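Local coordinates for protein xylosidase (Xanthomonas axonopodis pv. citri, PDB 6XN2) that probably hydrolyses xylose-containing chains as a family 43 glycoside hydrolase, and binds xylose units in a pocket of its fold, at residues 262-274 / 281-293. Residues are numbered along the deposited sequence; the frame is centred on the assembly and turned at random.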
ATOM      1  N   HIS A 262       6.284  -3.501   8.320  1.00 29.87           N
ATOM      2  CA  HIS A 262       7.059  -2.684   9.239  1.00 31.02           C
ATOM      3  C   HIS A 262       7.699  -3.566  10.313  1.00 30.58           C
ATOM      4  O   HIS A 262       7.248  -4.690  10.579  1.00 28.41           O
ATOM      5  CB  HIS A 262       6.191  -1.571   9.859  1.00 29.61           C
ATOM      6  CG  HIS A 262       5.257  -2.038  10.934  1.00 30.84           C
ATOM      7  ND1 HIS A 262       3.970  -2.462  10.676  1.00 28.48           N
ATOM      8  CD2 HIS A 262       5.416  -2.111  12.277  1.00 31.14           C
ATOM      9  CE1 HIS A 262       3.383  -2.794  11.813  1.00 29.57           C
ATOM     10  NE2 HIS A 262       4.239  -2.595  12.799  1.00 26.62           N
ATOM     11  N   GLN A 263       8.751  -3.055  10.920  1.00 29.07           N
ATOM     12  CA  GLN A 263       9.447  -3.754  11.953  1.00 31.17           C
ATOM     13  C   GLN A 263       9.131  -3.184  13.318  1.00 33.06           C
ATOM     14  O   GLN A 263       9.115  -2.019  13.502  1.00 31.24           O
ATOM     15  CB  GLN A 263      10.957  -3.682  11.737  1.00 31.09           C
ATOM     16  CG  GLN A 263      11.487  -4.568  10.652  1.00 30.80           C
ATOM     17  CD  GLN A 263      12.986  -4.527  10.541  1.00 36.29           C
ATOM     18  OE1 GLN A 263      13.525  -3.645   9.984  1.00 32.13           O
ATOM     19  NE2 GLN A 263      13.638  -5.506  11.089  1.00 35.16           N
ATOM     20  N   HIS A 264       8.921  -4.065  14.268  1.00 35.91           N
ATOM     21  CA  HIS A 264       8.651  -3.679  15.609  1.00 35.05           C
ATOM     22  C   HIS A 264       8.927  -4.832  16.515  1.00 38.18           C
ATOM     23  O   HIS A 264       8.563  -5.936  16.215  1.00 38.80           O
ATOM     24  CB  HIS A 264       7.205  -3.275  15.756  1.00 37.18           C
ATOM     25  CG  HIS A 264       6.801  -3.039  17.161  1.00 35.62           C
ATOM     26  ND1 HIS A 264       7.178  -1.921  17.851  1.00 37.39           N
ATOM     27  CD2 HIS A 264       6.108  -3.801  18.021  1.00 35.00           C
ATOM     28  CE1 HIS A 264       6.698  -1.984  19.067  1.00 38.30           C
ATOM     29  NE2 HIS A 264       6.046  -3.116  19.198  1.00 39.48           N
ATOM     30  N   ALA A 265       9.616  -4.565  17.611  1.00 39.15           N
ATOM     31  CA  ALA A 265       9.916  -5.557  18.603  1.00 37.81           C
ATOM     32  C   ALA A 265      10.521  -6.838  18.092  1.00 42.67           C
ATOM     33  O   ALA A 265      10.175  -7.892  18.543  1.00 44.69           O
ATOM     34  CB  ALA A 265       8.685  -5.855  19.424  1.00 41.47           C
ATOM     35  N   GLY A 266      11.439  -6.739  17.162  1.00 40.59           N
ATOM     36  CA  GLY A 266      12.111  -7.895  16.644  1.00 39.98           C
ATOM     37  C   GLY A 266      11.319  -8.792  15.746  1.00 42.99           C
ATOM     38  O   GLY A 266      11.711  -9.883  15.514  1.00 44.86           O
ATOM     39  N   ARG A 267      10.186  -8.303  15.287  1.00 39.18           N
ATOM     40  CA  ARG A 267       9.356  -9.109  14.383  1.00 38.42           C
ATOM     41  C   ARG A 267       8.977  -8.260  13.181  1.00 35.24           C
ATOM     42  O   ARG A 267       9.068  -7.050  13.252  1.00 34.27           O
ATOM     43  CB  ARG A 267       8.102  -9.565  15.115  1.00 40.29           C
ATOM     44  CG  ARG A 267       8.298 -10.859  15.879  1.00 50.56           C
ATOM     45  CD  ARG A 267       7.229 -11.855  15.517  1.00 57.74           C
ATOM     46  NE  ARG A 267       7.746 -13.134  15.941  1.00 68.03           N
ATOM     47  CZ  ARG A 267       7.317 -14.303  15.514  1.00 77.08           C
ATOM     48  NH1 ARG A 267       6.323 -14.384  14.647  1.00 71.46           N
ATOM     49  NH2 ARG A 267       7.876 -15.402  15.979  1.00 89.25           N
ATOM     50  N   TYR A 268       8.658  -8.936  12.094  1.00 33.45           N
ATOM     51  CA  TYR A 268       8.163  -8.276  10.894  1.00 29.01           C
ATOM     52  C   TYR A 268       6.650  -8.360  10.873  1.00 30.11           C
ATOM     53  O   TYR A 268       6.085  -9.424  11.114  1.00 29.42           O
ATOM     54  CB  TYR A 268       8.753  -8.914   9.637  1.00 31.62           C
ATOM     55  CG  TYR A 268      10.248  -8.722   9.530  1.00 30.55           C
ATOM     56  CD1 TYR A 268      11.128  -9.627  10.107  1.00 32.59           C
ATOM     57  CD2 TYR A 268      10.780  -7.624   8.860  1.00 27.35           C
ATOM     58  CE1 TYR A 268      12.503  -9.444  10.022  1.00 30.47           C
ATOM     59  CE2 TYR A 268      12.154  -7.437   8.761  1.00 30.28           C
ATOM     60  CZ  TYR A 268      13.007  -8.353   9.344  1.00 32.45           C
ATOM     61  OH  TYR A 268      14.369  -8.163   9.250  1.00 33.64           O
ATOM     62  N   TYR A 269       6.001  -7.236  10.599  1.00 27.86           N
ATOM     63  CA  TYR A 269       4.550  -7.178  10.515  1.00 27.21           C
ATOM     64  C   TYR A 269       4.139  -6.964   9.070  1.00 28.95           C
ATOM     65  O   TYR A 269       4.413  -5.910   8.504  1.00 25.45           O
ATOM     66  CB  TYR A 269       3.987  -6.039  11.376  1.00 29.48           C
ATOM     67  CG  TYR A 269       4.090  -6.228  12.873  1.00 32.42           C
ATOM     68  CD1 TYR A 269       5.315  -6.142  13.525  1.00 32.76           C
ATOM     69  CD2 TYR A 269       2.952  -6.448  13.642  1.00 32.73           C
ATOM     70  CE1 TYR A 269       5.409  -6.304  14.900  1.00 35.16           C
ATOM     71  CE2 TYR A 269       3.035  -6.608  15.015  1.00 33.38           C
ATOM     72  CZ  TYR A 269       4.263  -6.536  15.639  1.00 36.49           C
ATOM     73  OH  TYR A 269       4.352  -6.696  17.005  1.00 38.39           O
ATOM     74  N   LEU A 270       3.515  -7.969   8.467  1.00 27.56           N
ATOM     75  CA  LEU A 270       2.941  -7.823   7.137  1.00 26.84           C
ATOM     76  C   LEU A 270       1.476  -7.452   7.268  1.00 28.67           C
ATOM     77  O   LEU A 270       0.715  -8.190   7.879  1.00 27.36           O
ATOM     78  CB  LEU A 270       3.075  -9.120   6.332  1.00 26.90           C
ATOM     79  CG  LEU A 270       2.273  -9.147   5.032  1.00 25.94           C
ATOM     80  CD1 LEU A 270       2.888  -8.154   4.053  1.00 27.06           C
ATOM     81  CD2 LEU A 270       2.239 -10.546   4.444  1.00 26.10           C
ATOM     82  N   SER A 271       1.078  -6.315   6.706  1.00 28.22           N
ATOM     83  CA  SER A 271      -0.330  -5.932   6.711  1.00 26.76           C
ATOM     84  C   SER A 271      -0.795  -5.685   5.278  1.00 28.13           C
ATOM     85  O   SER A 271       0.014  -5.392   4.396  1.00 25.84           O
ATOM     86  CB  SER A 271      -0.570  -4.707   7.608  1.00 26.62           C
ATOM     87  OG  SER A 271       0.349  -3.651   7.348  1.00 27.21           O
ATOM     88  N   TYR A 272      -2.081  -5.870   5.049  1.00 26.61           N
ATOM     89  CA  TYR A 272      -2.642  -5.825   3.737  1.00 29.73           C
ATOM     90  C   TYR A 272      -4.151  -5.718   3.687  1.00 28.63           C
ATOM     91  O   TYR A 272      -4.804  -5.950   4.635  1.00 29.60           O
ATOM     92  CB  TYR A 272      -2.307  -7.150   3.057  1.00 27.73           C
ATOM     93  CG  TYR A 272      -2.735  -8.355   3.833  1.00 25.95           C
ATOM     94  CD1 TYR A 272      -3.981  -8.898   3.667  1.00 27.51           C
ATOM     95  CD2 TYR A 272      -1.911  -8.935   4.721  1.00 26.11           C
ATOM     96  CE1 TYR A 272      -4.386  -9.976   4.366  1.00 25.98           C
ATOM     97  CE2 TYR A 272      -2.302 -10.022   5.431  1.00 29.74           C
ATOM     98  CZ  TYR A 272      -3.553 -10.545   5.246  1.00 29.34           C
ATOM     99  OH  TYR A 272      -3.940 -11.617   5.942  1.00 27.78           O
ATOM    100  N   SER A 273      -4.676  -5.421   2.525  1.00 26.47           N
ATOM    101  CA  SER A 273      -6.089  -5.315   2.324  1.00 25.42           C
ATOM    102  C   SER A 273      -6.664  -6.663   1.936  1.00 29.12           C
ATOM    103  O   SER A 273      -6.023  -7.402   1.276  1.00 28.83           O
ATOM    104  CB  SER A 273      -6.351  -4.324   1.240  1.00 26.45           C
ATOM    105  OG  SER A 273      -7.627  -4.453   0.716  1.00 30.34           O
ATOM    106  N   THR A 274      -7.863  -6.958   2.383  1.00 25.01           N
ATOM    107  CA  THR A 274      -8.539  -8.194   2.053  1.00 26.20           C
ATOM    108  C   THR A 274      -9.537  -8.024   0.937  1.00 27.79           C
ATOM    109  O   THR A 274     -10.251  -8.906   0.587  1.00 30.22           O
ATOM    110  CB  THR A 274      -9.256  -8.813   3.224  1.00 27.40           C
ATOM    111  OG1 THR A 274     -10.272  -7.940   3.653  1.00 28.81           O
ATOM    112  CG2 THR A 274      -8.314  -9.111   4.325  1.00 28.73           C
ATOM    113  N   CYS A 281      -5.748  -6.399   7.299  1.00 27.73           N
ATOM    114  CA  CYS A 281      -5.362  -7.440   8.228  1.00 25.59           C
ATOM    115  C   CYS A 281      -3.859  -7.457   8.417  1.00 27.63           C
ATOM    116  O   CYS A 281      -3.195  -6.864   7.695  1.00 27.50           O
ATOM    117  CB  CYS A 281      -5.790  -8.781   7.697  1.00 25.45           C
ATOM    118  SG  CYS A 281      -7.545  -9.087   7.828  1.00 29.63           S
ATOM    119  N   TYR A 282      -3.341  -8.109   9.424  1.00 29.92           N
ATOM    120  CA  TYR A 282      -1.902  -8.204   9.560  1.00 28.22           C
ATOM    121  C   TYR A 282      -1.480  -9.585  10.031  1.00 32.78           C
ATOM    122  O   TYR A 282      -2.271 -10.349  10.594  1.00 27.26           O
ATOM    123  CB  TYR A 282      -1.356  -7.112  10.500  1.00 28.65           C
ATOM    124  CG  TYR A 282      -1.577  -7.357  11.977  1.00 32.06           C
ATOM    125  CD1 TYR A 282      -2.841  -7.223  12.543  1.00 30.63           C
ATOM    126  CD2 TYR A 282      -0.518  -7.693  12.811  1.00 31.06           C
ATOM    127  CE1 TYR A 282      -3.046  -7.437  13.893  1.00 32.75           C
ATOM    128  CE2 TYR A 282      -0.713  -7.913  14.161  1.00 32.42           C
ATOM    129  CZ  TYR A 282      -1.976  -7.779  14.698  1.00 36.09           C
ATOM    130  OH  TYR A 282      -2.183  -7.999  16.043  1.00 36.14           O
ATOM    131  N   ALA A 283      -0.222  -9.893   9.745  1.00 27.69           N
ATOM    132  CA  ALA A 283       0.405 -11.157  10.102  1.00 30.67           C
ATOM    133  C   ALA A 283       1.849 -10.878  10.499  1.00 27.84           C
ATOM    134  O   ALA A 283       2.410  -9.851  10.119  1.00 28.43           O
ATOM    135  CB  ALA A 283       0.345 -12.137   8.942  1.00 27.55           C
ATOM    136  N   THR A 284       2.433 -11.792  11.259  1.00 27.50           N
ATOM    137  CA  THR A 284       3.814 -11.559  11.729  1.00 31.21           C
ATOM    138  C   THR A 284       4.782 -12.686  11.370  1.00 30.46           C
ATOM    139  O   THR A 284       4.345 -13.772  11.189  1.00 28.90           O
ATOM    140  CB  THR A 284       3.862 -11.280  13.224  1.00 32.64           C
ATOM    141  OG1 THR A 284       3.216 -12.376  13.844  1.00 35.33           O
ATOM    142  CG2 THR A 284       3.146 -10.012  13.604  1.00 30.28           C
ATOM    143  N   SER A 285       6.064 -12.346  11.290  1.00 30.00           N
ATOM    144  CA  SER A 285       7.155 -13.296  10.994  1.00 32.17           C
ATOM    145  C   SER A 285       8.465 -12.836  11.636  1.00 36.85           C
ATOM    146  O   SER A 285       8.548 -11.720  12.072  1.00 32.79           O
ATOM    147  CB  SER A 285       7.348 -13.439   9.545  1.00 32.24           C
ATOM    148  OG  SER A 285       8.314 -14.428   9.290  1.00 35.64           O
ATOM    149  N   ASP A 286       9.437 -13.728  11.702  1.00 36.42           N
ATOM    150  CA  ASP A 286      10.757 -13.341  12.240  1.00 37.96           C
ATOM    151  C   ASP A 286      11.645 -13.059  11.032  1.00 35.42           C
ATOM    152  O   ASP A 286      12.791 -12.734  11.227  1.00 34.30           O
ATOM    153  CB  ASP A 286      11.314 -14.387  13.205  1.00 44.08           C
ATOM    154  CG  ASP A 286      11.526 -15.741  12.563  1.00 59.02           C
ATOM    155  OD1 ASP A 286      11.174 -15.881  11.406  1.00 71.10           O
ATOM    156  OD2 ASP A 286      12.038 -16.641  13.234  1.00 62.25           O
ATOM    157  N   SER A 287      11.076 -13.177   9.836  1.00 34.35           N
ATOM    158  CA  SER A 287      11.810 -12.935   8.597  1.00 33.03           C
ATOM    159  C   SER A 287      11.036 -12.033   7.637  1.00 31.84           C
ATOM    160  O   SER A 287       9.812 -12.139   7.545  1.00 30.51           O
ATOM    161  CB  SER A 287      12.124 -14.258   7.897  1.00 32.52           C
ATOM    162  OG  SER A 287      12.597 -14.022   6.578  1.00 28.55           O
ATOM    163  N   PRO A 288      11.751 -11.159   6.899  1.00 27.99           N
ATOM    164  CA  PRO A 288      11.093 -10.333   5.878  1.00 29.81           C
ATOM    165  C   PRO A 288      10.455 -11.182   4.781  1.00 28.93           C
ATOM    166  O   PRO A 288       9.521 -10.725   4.119  1.00 28.95           O
ATOM    167  CB  PRO A 288      12.235  -9.486   5.314  1.00 27.52           C
ATOM    168  CG  PRO A 288      13.475 -10.245   5.641  1.00 28.29           C
ATOM    169  CD  PRO A 288      13.207 -10.925   6.942  1.00 30.44           C
ATOM    170  N   TYR A 289      10.946 -12.388   4.604  1.00 27.37           N
ATOM    171  CA  TYR A 289      10.415 -13.290   3.620  1.00 31.13           C
ATOM    172  C   TYR A 289       9.246 -14.126   4.106  1.00 30.62           C
ATOM    173  O   TYR A 289       8.640 -14.816   3.349  1.00 30.90           O
ATOM    174  CB  TYR A 289      11.501 -14.241   3.160  1.00 29.23           C
ATOM    175  CG  TYR A 289      12.596 -13.611   2.365  1.00 30.14           C
ATOM    176  CD1 TYR A 289      12.458 -13.377   1.044  1.00 28.96           C
ATOM    177  CD2 TYR A 289      13.771 -13.267   2.951  1.00 28.93           C
ATOM    178  CE1 TYR A 289      13.457 -12.808   0.320  1.00 29.94           C
ATOM    179  CE2 TYR A 289      14.769 -12.697   2.235  1.00 29.27           C
ATOM    180  CZ  TYR A 289      14.612 -12.475   0.919  1.00 35.15           C
ATOM    181  OH  TYR A 289      15.619 -11.896   0.205  1.00 32.04           O
ATOM    182  N   GLY A 290       8.925 -14.043   5.371  1.00 29.90           N
ATOM    183  CA  GLY A 290       7.891 -14.884   5.946  1.00 29.43           C
ATOM    184  C   GLY A 290       8.424 -16.282   6.205  1.00 32.13           C
ATOM    185  O   GLY A 290       9.645 -16.468   6.258  1.00 33.70           O
ATOM    186  N   PRO A 291       7.525 -17.272   6.361  1.00 31.27           N
ATOM    187  CA  PRO A 291       6.062 -17.119   6.315  1.00 31.73           C
ATOM    188  C   PRO A 291       5.501 -16.299   7.473  1.00 33.34           C
ATOM    189  O   PRO A 291       6.045 -16.335   8.582  1.00 32.16           O
ATOM    190  CB  PRO A 291       5.549 -18.567   6.377  1.00 30.58           C
ATOM    191  CG  PRO A 291       6.641 -19.334   7.001  1.00 31.12           C
ATOM    192  CD  PRO A 291       7.922 -18.677   6.545  1.00 30.01           C
ATOM    193  N   PHE A 292       4.432 -15.558   7.191  1.00 28.53           N
ATOM    194  CA  PHE A 292       3.770 -14.705   8.169  1.00 27.75           C
ATOM    195  C   PHE A 292       2.538 -15.381   8.745  1.00 32.14           C
ATOM    196  O   PHE A 292       1.671 -15.832   7.999  1.00 32.54           O
ATOM    197  CB  PHE A 292       3.361 -13.373   7.532  1.00 28.21           C
ATOM    198  CG  PHE A 292       4.516 -12.476   7.201  1.00 29.58           C
ATOM    199  CD1 PHE A 292       5.195 -12.614   6.002  1.00 28.96           C
ATOM    200  CD2 PHE A 292       4.924 -11.491   8.091  1.00 29.38           C
ATOM    201  CE1 PHE A 292       6.269 -11.785   5.702  1.00 29.00           C
ATOM    202  CE2 PHE A 292       5.991 -10.667   7.798  1.00 28.52           C
ATOM    203  CZ  PHE A 292       6.664 -10.812   6.603  1.00 29.01           C
ATOM    204  N   THR A 293       2.445 -15.405  10.066  1.00 29.85           N
ATOM    205  CA  THR A 293       1.251 -16.001  10.712  1.00 31.59           C
ATOM    206  C   THR A 293       0.184 -14.934  10.959  1.00 32.70           C
ATOM    207  O   THR A 293       0.455 -13.987  11.636  1.00 29.33           O
ATOM    208  CB  THR A 293       1.577 -16.685  12.033  1.00 36.94           C
ATOM    209  OG1 THR A 293       2.533 -17.708  11.791  1.00 35.38           O
ATOM    210  CG2 THR A 293       0.349 -17.288  12.663  1.00 36.22           C
TER
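Tyr268 lays its ring over Pro288, and around this contact strands 267-273 and 281-285 pair as an antiparallel beta hairpin within what is, by family, a five-bladed beta-propeller. Three hydrogen-bonded pairs set the register: Tyr268 with Ser285, Leu270 with Ala283 and Tyr272 with Cys281. The straightest bond runs from Tyr268 N to Ser285 O (2.8 Å, 167° at the hydrogen). Pro288 CD sits 3.8 Å from the centroid of the Tyr268 ring, over its face, a CH-pi contact. Tyr268 has CG anti to the carbonyl carbon (chi1 -65°), which carries the ring to the Pro288 turn, while its OH hydrogen-bonds Asp176. On the same sheet face Phe292 is sandwiched: Leu270 CB presses on one side, 3.6 Å from the ring centroid, and Ser285 CB lies on the opposite side. Val236 of strand 234-239 touches both Leu270 and Phe292. The other sheet face carries Tyr269, Thr284 and Tyr282. The Tyr269 and Tyr282 side chains extend alongside each other from adjacent strands, with Tyr282 CD2 at the Tyr269 ring edge; Tyr269 OH hydrogen-bonds Gly348 O and Tyr282 OH hydrogen-bonds Ile350 N. Thr284 CG2 sits over one face of the Tyr269 ring, a CH-pi contact shifted toward the rim, 3.6 Å from Tyr269 CD2.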